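Long-range contacts in CRISPR-associated endoribonuclease Cas2 2 (Sulfolobus solfataricus, PDB 3EXC), which acts as a magnesium-dependent endoribonuclease specific for single-stranded RNA in CRISPR adaptive immunity, working as a homodimer that also joins a Cas1 homodimer: residues 4-8 with 71-75; 11-17 with 57-63. The protein carries 2 engineered substitutions. All blocks are in the same frame, centred on the assembly; numbering follows the deposited sequence.

Contact 1 (4-8 with 71-75); sequences MKLLV and GIRDW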
loop_
_atom_site.group_PDB
_atom_site.type_symbol
_atom_site.label_atom_id
_atom_site.label_comp_id
_atom_site.label_asym_id
_atom_site.label_seq_id
_atom_site.Cartn_x
_atom_site.Cartn_y
_atom_site.Cartn_z
HETATM N N MSE A 4 -10.156 -14.811 0.486
HETATM C CA MSE A 4 -8.750 -14.431 0.834
HETATM C C MSE A 4 -7.985 -13.534 -0.217
HETATM O O MSE A 4 -7.699 -13.990 -1.327
HETATM C CB MSE A 4 -7.947 -15.732 1.099
HETATM C CG MSE A 4 -7.766 -16.164 2.591
HETATM SE SE MSE A 4 -7.528 -14.603 3.881
HETATM C CE MSE A 4 -9.442 -14.234 4.468
ATOM N N LYS A 5 -7.646 -12.289 0.129
ATOM C CA LYS A 5 -6.897 -11.416 -0.756
ATOM C C LYS A 5 -5.480 -11.154 -0.291
ATOM O O LYS A 5 -5.086 -11.459 0.831
ATOM C CB LYS A 5 -7.579 -10.064 -0.855
ATOM C CG LYS A 5 -8.970 -10.193 -1.160
ATOM C CD LYS A 5 -9.208 -9.345 -2.321
ATOM C CE LYS A 5 -9.336 -10.183 -3.553
ATOM N NZ LYS A 5 -8.790 -9.305 -4.571
ATOM N N LEU A 6 -4.702 -10.520 -1.140
ATOM C CA LEU A 6 -3.504 -9.911 -0.644
ATOM C C LEU A 6 -3.185 -8.710 -1.386
ATOM O O LEU A 6 -3.641 -8.530 -2.491
ATOM C CB LEU A 6 -2.330 -10.885 -0.616
ATOM C CG LEU A 6 -1.907 -11.636 -1.830
ATOM C CD1 LEU A 6 -1.429 -10.654 -2.805
ATOM C CD2 LEU A 6 -0.772 -12.479 -1.310
ATOM N N LEU A 7 -2.455 -7.834 -0.712
ATOM C CA LEU A 7 -1.934 -6.594 -1.259
ATOM C C LEU A 7 -0.434 -6.708 -1.277
ATOM O O LEU A 7 0.162 -7.215 -0.303
ATOM C CB LEU A 7 -2.134 -5.440 -0.305
ATOM C CG LEU A 7 -3.536 -5.052 -0.029
ATOM C CD1 LEU A 7 -3.419 -3.961 1.076
ATOM C CD2 LEU A 7 -3.979 -4.471 -1.347
ATOM N N VAL A 8 0.151 -6.206 -2.348
ATOM C CA VAL A 8 1.574 -6.023 -2.384
ATOM C C VAL A 8 1.761 -4.538 -2.573
ATOM O O VAL A 8 1.281 -3.969 -3.561
ATOM C CB VAL A 8 2.153 -6.712 -3.594
ATOM C CG1 VAL A 8 3.649 -6.508 -3.631
ATOM C CG2 VAL A 8 1.831 -8.167 -3.460
ATOM N N GLY A 71 -8.968 -10.187 4.424
ATOM C CA GLY A 71 -10.191 -10.926 4.104
ATOM C C GLY A 71 -10.875 -10.161 2.975
ATOM O O GLY A 71 -10.714 -8.940 2.786
ATOM N N ILE A 72 -11.649 -10.873 2.209
ATOM C CA ILE A 72 -12.404 -10.297 1.122
ATOM C C ILE A 72 -13.275 -9.118 1.605
ATOM O O ILE A 72 -13.347 -8.099 0.921
ATOM C CB ILE A 72 -13.227 -11.442 0.400
ATOM C CG1 ILE A 72 -14.074 -10.890 -0.756
ATOM C CG2 ILE A 72 -14.130 -12.164 1.362
ATOM C CD1 ILE A 72 -13.155 -10.082 -1.865
ATOM N N ARG A 73 -13.951 -9.242 2.757
ATOM C CA ARG A 73 -14.850 -8.192 3.212
ATOM C C ARG A 73 -14.071 -6.941 3.618
ATOM O O ARG A 73 -14.566 -5.858 3.400
ATOM C CB ARG A 73 -15.784 -8.659 4.334
ATOM C CG ARG A 73 -16.813 -9.654 3.848
ATOM C CD ARG A 73 -17.871 -9.031 2.859
ATOM N NE ARG A 73 -18.641 -7.936 3.480
ATOM C CZ ARG A 73 -18.773 -6.702 2.994
ATOM N NH1 ARG A 73 -19.470 -5.830 3.681
ATOM N NH2 ARG A 73 -18.224 -6.334 1.832
ATOM N N ASP A 74 -12.870 -7.086 4.196
ATOM C CA ASP A 74 -12.025 -5.918 4.489
ATOM C C ASP A 74 -11.619 -5.213 3.202
ATOM O O ASP A 74 -11.591 -3.991 3.136
ATOM C CB ASP A 74 -10.668 -6.315 5.127
ATOM C CG ASP A 74 -10.814 -7.107 6.414
ATOM O OD1 ASP A 74 -11.719 -6.703 7.234
ATOM O OD2 ASP A 74 -9.998 -8.142 6.593
ATOM N N TRP A 75 -11.243 -5.957 2.170
ATOM C CA TRP A 75 -10.890 -5.308 0.905
ATOM C C TRP A 75 -12.114 -4.563 0.298
ATOM O O TRP A 75 -12.069 -3.395 -0.158
ATOM C CB TRP A 75 -10.448 -6.402 -0.037
ATOM C CG TRP A 75 -10.272 -5.891 -1.421
ATOM C CD1 TRP A 75 -10.982 -6.261 -2.538
ATOM C CD2 TRP A 75 -9.333 -4.895 -1.841
ATOM N NE1 TRP A 75 -10.524 -5.544 -3.647
ATOM C CE2 TRP A 75 -9.512 -4.711 -3.241
ATOM C CE3 TRP A 75 -8.376 -4.110 -1.158
ATOM C CZ2 TRP A 75 -8.775 -3.782 -3.970
ATOM C CZ3 TRP A 75 -7.618 -3.201 -1.884
ATOM C CH2 TRP A 75 -7.838 -3.029 -3.271
#
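Met4 and Gly71 bring the two backbones closest, their CA atoms 5.0 Å apart, where strand 5-11 starts and strand 64-70 gives way to helix 72-76. In this ferredoxin-like fold the two strands are antiparallel neighbours, so the short helix begins beside the start of the first strand. No hydrogen bond crosses between 4-8 and 71-75; side chains make the join. Lys5 is central. Its CG lies anti to the carbonyl carbon (chi1 -51°) and the chain bends at chi2, which brings CD to 3.6 Å from Trp75 CD1 and to 4.0 Å from Ile72 CD1. Further bends at chi3 and chi4 carry NZ over the indole, 4.5 Å from the centroid of the five-membered ring and 28° off its normal, an off-centre cation-pi contact. The ammonium also forms salt bridges to Glu39, its strongest partner, and to Asp41, both on the adjoining strand 37-41. At the six-membered end of the indole, Leu7 CD2 meets Trp75 CZ3 obliquely at 3.9 Å. Leu7 also packs on Leu7 of the second subunit, and Trp75 on Ile68 of that subunit, so this apolar patch continues into the dimer interface. Gly71 is the N-cap of the helix, and its N donates to the anti side of Asp74 OD2 at 3.2 Å, 28° out of the carboxylate plane.

Contact 2 (11-17 with 57-63); sequences DVSDDSK and IVDTNTD
The predicted catalytic magnesium site of Cas2 lies at the end of strand 5-11, where Asp11 and the loop after it meet Asp63, just before strand 64-70. The backbone O of Asp11 is 3.3 Å from Asp63 CB. Asp63 has CG anti to its carbonyl carbon (chi1 -61°), which lays the carboxylate beside the backbone of residues 11-13. Ser13 N donates to Asp63 OD1 at 3.0 Å in a nearly straight bond (165°), coming from well above the carboxylate plane. Asp63 OD2 accepts from Asp59 N at 3.1 Å, so a backbone N-H on each segment grips one oxygen of the buried carboxylate. Water 1 bridges Asp63 OD1, Ser13 OG and Asp11 OD1, while water 2 links Asp63 OD2 to Asp14 N. In the ferredoxin-like fold of the subunit, these loops lead into helix 15-27 and out of helix 47-57. Asp14 caps the first helix by accepting from Ser16 N, and Asp59 forms an Asx turn in which Asn61 N meets OD1 at 2.7 Å. Between the loops, Val12 CG2 touches Val58 CG1 at 3.7 Å, the two side chains crossing at about a right angle. Lys17 extends its aliphatic chain past the end of helix 47-57, with CD 3.2 Å from Ile57 O; water 3, weakly bound by Lys17 NZ, donates to the same carbonyl. On the dimer side, Asp11 OD2 accepts from Arg35 N of the second subunit.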
loop_
_atom_site.group_PDB
_atom_site.type_symbol
_atom_site.label_atom_id
_atom_site.label_comp_id
_atom_site.label_asym_id
_atom_site.label_seq_id
_atom_site.Cartn_x
_atom_site.Cartn_y
_atom_site.Cartn_z
ATOM N N ASP A 11 8.166 -0.010 -2.411
ATOM C CA ASP A 11 8.922 1.217 -2.373
ATOM C C ASP A 11 10.273 0.762 -2.967
ATOM O O ASP A 11 11.181 0.244 -2.286
ATOM C CB ASP A 11 8.947 1.689 -0.900
ATOM C CG ASP A 11 9.966 2.810 -0.623
ATOM O OD1 ASP A 11 10.723 3.207 -1.567
ATOM O OD2 ASP A 11 10.035 3.271 0.581
ATOM N N VAL A 12 10.363 0.878 -4.284
ATOM C CA VAL A 12 11.496 0.411 -4.987
ATOM C C VAL A 12 12.223 1.608 -5.592
ATOM O O VAL A 12 11.677 2.236 -6.489
ATOM C CB VAL A 12 11.078 -0.552 -6.102
ATOM C CG1 VAL A 12 12.247 -0.834 -6.993
ATOM C CG2 VAL A 12 10.530 -1.863 -5.480
ATOM N N SER A 13 13.432 1.927 -5.099
ATOM C CA SER A 13 14.204 3.088 -5.611
ATOM C C SER A 13 14.577 3.061 -7.095
ATOM O O SER A 13 14.208 3.984 -7.807
ATOM C CB SER A 13 15.428 3.421 -4.743
ATOM O OG SER A 13 14.975 4.192 -3.627
ATOM N N ASP A 14 15.282 2.034 -7.562
ATOM C CA ASP A 14 15.619 1.916 -9.009
ATOM C C ASP A 14 14.374 1.831 -9.974
ATOM O O ASP A 14 13.642 0.826 -9.996
ATOM C CB ASP A 14 16.567 0.725 -9.185
ATOM C CG ASP A 14 17.109 0.588 -10.581
ATOM O OD1 ASP A 14 16.651 1.268 -11.518
ATOM O OD2 ASP A 14 18.040 -0.226 -10.747
ATOM N N ASP A 15 14.151 2.898 -10.758
ATOM C CA ASP A 15 13.096 2.991 -11.807
ATOM C C ASP A 15 12.891 1.697 -12.601
ATOM O O ASP A 15 11.768 1.283 -12.887
ATOM C CB ASP A 15 13.438 4.112 -12.828
ATOM C CG ASP A 15 12.543 5.361 -12.704
ATOM O OD1 ASP A 15 12.484 6.161 -13.682
ATOM O OD2 ASP A 15 11.915 5.557 -11.641
ATOM N N SER A 16 13.993 1.077 -12.969
ATOM C CA SER A 16 13.968 -0.093 -13.790
ATOM C C SER A 16 13.532 -1.357 -13.035
ATOM O O SER A 16 12.819 -2.195 -13.582
ATOM C CB SER A 16 15.352 -0.238 -14.385
ATOM O OG SER A 16 15.479 -1.523 -14.917
ATOM N N LYS A 17 13.958 -1.483 -11.779
ATOM C CA LYS A 17 13.514 -2.571 -10.925
ATOM C C LYS A 17 12.044 -2.434 -10.619
ATOM O O LYS A 17 11.349 -3.441 -10.582
ATOM C CB LYS A 17 14.280 -2.631 -9.599
ATOM C CG LYS A 17 15.741 -3.048 -9.711
ATOM C CD LYS A 17 16.270 -3.368 -8.329
ATOM C CE LYS A 17 17.594 -2.668 -8.032
ATOM N NZ LYS A 17 18.782 -3.466 -8.424
ATOM N N ILE A 57 13.928 -9.579 -7.457
ATOM C CA ILE A 57 13.882 -8.354 -8.250
ATOM C C ILE A 57 14.341 -7.122 -7.469
ATOM O O ILE A 57 15.038 -6.276 -7.996
ATOM C CB ILE A 57 12.438 -8.073 -8.827
ATOM C CG1 ILE A 57 12.107 -9.087 -9.929
ATOM C CG2 ILE A 57 12.341 -6.603 -9.416
ATOM C CD1 ILE A 57 10.608 -9.125 -10.248
ATOM N N VAL A 58 13.876 -6.970 -6.235
ATOM C CA VAL A 58 14.151 -5.724 -5.561
ATOM C C VAL A 58 15.534 -5.795 -4.909
ATOM O O VAL A 58 16.047 -6.910 -4.660
ATOM C CB VAL A 58 13.076 -5.408 -4.489
ATOM C CG1 VAL A 58 11.665 -5.416 -5.161
ATOM C CG2 VAL A 58 13.199 -6.360 -3.284
ATOM N N ASP A 59 16.117 -4.617 -4.627
ATOM C CA ASP A 59 17.331 -4.499 -3.783
ATOM C C ASP A 59 16.892 -4.570 -2.342
ATOM O O ASP A 59 16.342 -3.656 -1.813
ATOM C CB ASP A 59 18.035 -3.171 -4.051
ATOM C CG ASP A 59 19.298 -2.957 -3.191
ATOM O OD1 ASP A 59 19.453 -3.492 -2.035
ATOM O OD2 ASP A 59 20.132 -2.173 -3.698
ATOM N N THR A 60 17.174 -5.678 -1.709
ATOM C CA THR A 60 16.834 -5.927 -0.312
ATOM C C THR A 60 17.521 -5.084 0.786
ATOM O O THR A 60 17.079 -5.077 1.958
ATOM C CB THR A 60 17.075 -7.382 -0.117
ATOM O OG1 THR A 60 15.897 -8.023 -0.611
ATOM C CG2 THR A 60 17.398 -7.792 1.357
ATOM N N ASN A 61 18.559 -4.332 0.425
ATOM C CA ASN A 61 19.155 -3.451 1.414
ATOM C C ASN A 61 18.539 -2.105 1.415
ATOM O O ASN A 61 18.761 -1.372 2.352
ATOM C CB ASN A 61 20.640 -3.301 1.161
ATOM C CG ASN A 61 21.315 -4.627 1.124
ATOM O OD1 ASN A 61 21.743 -5.074 0.050
ATOM N ND2 ASN A 61 21.317 -5.337 2.278
ATOM N N THR A 62 17.768 -1.811 0.370
ATOM C CA THR A 62 17.338 -0.472 -0.056
ATOM C C THR A 62 15.845 -0.380 -0.185
ATOM O O THR A 62 15.296 0.668 0.083
ATOM C CB THR A 62 17.862 -0.204 -1.506
ATOM O OG1 THR A 62 19.272 -0.051 -1.452
ATOM C CG2 THR A 62 17.180 1.009 -2.261
ATOM N N ASP A 63 15.226 -1.431 -0.734
ATOM C CA ASP A 63 13.807 -1.408 -1.075
ATOM C C ASP A 63 13.004 -2.011 0.043
ATOM O O ASP A 63 13.626 -2.634 0.951
ATOM C CB ASP A 63 13.559 -2.069 -2.415
ATOM C CG ASP A 63 14.283 -1.343 -3.509
ATOM O OD1 ASP A 63 14.586 -0.119 -3.271
ATOM O OD2 ASP A 63 14.589 -1.960 -4.573
HETATM O O HOH W 1 13.456 2.388 -2.128
HETATM O O HOH W 2 15.983 0.085 -5.918
HETATM O O HOH W 3 18.261 -6.646 -7.522
#

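Overall arrangement
Contacts 1 and 2 lie on opposite sides of the chain's centre, their centres 25 Å apart, at the two ends of the antiparallel pair formed by strands 5-11 and 64-70. Along the chain contact 2 is nested inside contact 1: 4-8 leads through the first strand to 11-17, and 57-63 leads through the other strand to 71-75. Contact 1 ties the start of the first strand to helix 72-76; contact 2 joins the loops adjoining helices 15-27 and 47-57. Both touch the second subunit, but the predicted metal ligand belongs to contact 2, where a bound sodium ion lies about 4 Å from the Asp11 side chain.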